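N-acetylglucosaminidase (Paenibacillus barengoltzii, PDB 6INX) hydrolyses N-acetylglucosaminide linkages as a family 18 glycoside hydrolase, probably in chitin-derived oligosaccharides or N-glycans. Local coordinates at residues 280-283 and 288-291. Residues are numbered along the deposited sequence; the frame is centred on the assembly and turned at random.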
loop_
_atom_site.group_PDB
_atom_site.type_symbol
_atom_site.label_atom_id
_atom_site.label_comp_id
_atom_site.label_asym_id
_atom_site.label_seq_id
_atom_site.Cartn_x
_atom_site.Cartn_y
_atom_site.Cartn_z
ATOM N N ARG A 280 1.091 14.681 22.739
ATOM C CA ARG A 280 0.527 15.025 21.442
ATOM C C ARG A 280 1.562 15.726 20.576
ATOM O O ARG A 280 2.202 16.699 21.002
ATOM C CB ARG A 280 -0.710 15.908 21.593
ATOM C CG ARG A 280 -1.284 16.368 20.256
ATOM C CD ARG A 280 -2.319 17.451 20.464
ATOM N NE ARG A 280 -3.025 17.852 19.243
ATOM C CZ ARG A 280 -2.612 18.792 18.392
ATOM N NH1 ARG A 280 -1.452 19.424 18.584
ATOM N NH2 ARG A 280 -3.348 19.098 17.328
ATOM N N TYR A 281 1.718 15.226 19.359
ATOM C CA TYR A 281 2.543 15.839 18.336
ATOM C C TYR A 281 1.664 16.237 17.161
ATOM O O TYR A 281 0.591 15.663 16.937
ATOM C CB TYR A 281 3.625 14.866 17.875
ATOM C CG TYR A 281 4.536 14.456 19.004
ATOM C CD1 TYR A 281 5.487 15.344 19.510
ATOM C CD2 TYR A 281 4.441 13.200 19.580
ATOM C CE1 TYR A 281 6.313 14.981 20.542
ATOM C CE2 TYR A 281 5.273 12.822 20.619
ATOM C CZ TYR A 281 6.213 13.719 21.093
ATOM O OH TYR A 281 7.032 13.353 22.135
ATOM N N TRP A 282 2.102 17.253 16.434
ATOM C CA TRP A 282 1.420 17.722 15.240
ATOM C C TRP A 282 2.331 17.503 14.044
ATOM O O TRP A 282 3.486 17.945 14.047
ATOM C CB TRP A 282 1.046 19.203 15.368
ATOM C CG TRP A 282 0.391 19.782 14.142
ATOM C CD1 TRP A 282 0.949 20.639 13.238
ATOM C CD2 TRP A 282 -0.947 19.529 13.674
ATOM N NE1 TRP A 282 0.046 20.937 12.245
ATOM C CE2 TRP A 282 -1.123 20.266 12.489
ATOM C CE3 TRP A 282 -2.008 18.751 14.145
ATOM C CZ2 TRP A 282 -2.317 20.257 11.774
ATOM C CZ3 TRP A 282 -3.195 18.743 13.425
ATOM C CH2 TRP A 282 -3.338 19.489 12.257
ATOM N N ASP A 283 1.825 16.793 13.041
ATOM C CA ASP A 283 2.541 16.592 11.783
ATOM C C ASP A 283 2.161 17.742 10.856
ATOM O O ASP A 283 1.061 17.767 10.295
ATOM C CB ASP A 283 2.166 15.234 11.194
ATOM C CG ASP A 283 2.993 14.867 9.987
ATOM O OD1 ASP A 283 3.352 15.775 9.214
ATOM O OD2 ASP A 283 3.253 13.657 9.798
ATOM N N ALA A 288 -1.969 16.447 10.625
ATOM C CA ALA A 288 -2.593 15.425 11.456
ATOM C C ALA A 288 -1.953 15.346 12.836
ATOM O O ALA A 288 -0.720 15.435 12.956
ATOM C CB ALA A 288 -2.501 14.043 10.784
ATOM N N PRO A 289 -2.754 15.164 13.885
ATOM C CA PRO A 289 -2.201 14.946 15.220
ATOM C C PRO A 289 -1.968 13.471 15.500
ATOM O O PRO A 289 -2.616 12.586 14.939
ATOM C CB PRO A 289 -3.328 15.472 16.117
ATOM C CG PRO A 289 -4.579 14.981 15.402
ATOM C CD PRO A 289 -4.231 15.167 13.904
ATOM N N TYR A 290 -1.027 13.209 16.401
ATOM C CA TYR A 290 -0.761 11.847 16.839
ATOM C C TYR A 290 -0.244 11.868 18.269
ATOM O O TYR A 290 0.291 12.878 18.734
ATOM C CB TYR A 290 0.189 11.096 15.891
ATOM C CG TYR A 290 1.571 11.694 15.693
ATOM C CD1 TYR A 290 1.756 12.792 14.863
ATOM C CD2 TYR A 290 2.689 11.113 16.271
ATOM C CE1 TYR A 290 3.026 13.326 14.649
ATOM C CE2 TYR A 290 3.967 11.632 16.064
ATOM C CZ TYR A 290 4.121 12.740 15.249
ATOM O OH TYR A 290 5.393 13.248 15.050
ATOM N N LEU A 291 -0.409 10.741 18.965
ATOM C CA LEU A 291 0.029 10.588 20.347
ATOM C C LEU A 291 1.064 9.480 20.430
ATOM O O LEU A 291 0.959 8.465 19.735
ATOM C CB LEU A 291 -1.132 10.198 21.257
ATOM C CG LEU A 291 -2.385 11.058 21.190
ATOM C CD1 LEU A 291 -3.390 10.579 22.237
ATOM C CD2 LEU A 291 -2.040 12.517 21.413
HETATM O O HOH W 1 5.555 15.745 13.964
#
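Y281 and Y290 face each other as a hydrogen-bonded pair in an antiparallel beta hairpin, strand 280-283 forming one outer edge of the five-stranded antiparallel sheet that accompanies the family 18 TIM barrel. The strand axes come within 4.7 Å. Y281 N reaches Y290 O at 2.8 Å in an almost straight bond, and Y290 N returns to Y281 O at 3.0 Å; at the next hydrogen-bonded pair, D283 N binds A288 O at 2.9 Å, while the return bond from A288 N to D283 O is weak.

On the tyrosine face, Y290 takes chi1 60°, its CG between backbone N and carbonyl carbon, which lays the ring across the neighbouring strand. Y281 CB sits over that ring in a CH-pi contact, 3.7 Å from its centroid, whereas the Y281 ring swings outward to touch R249, its plane turned 36° from that of Y290. A leucine in place of Y290 would probably leave Y281 CB without its aromatic platform and a water that bridges to W282 O without its phenolic partner.

On the other face, the W282 indole covers A288 N, packs against P289 and also touches M304 of helix 303-316. R280, extended from CG to NE, passes P289 CB obliquely on its way to a salt bridge of NH2 with D302, and its CB meets L291 CD2. Back at the Y290 hydroxyl, the water, in the ring plane, lies 2.7 Å from OH and donates to W282 O at 3.0 Å.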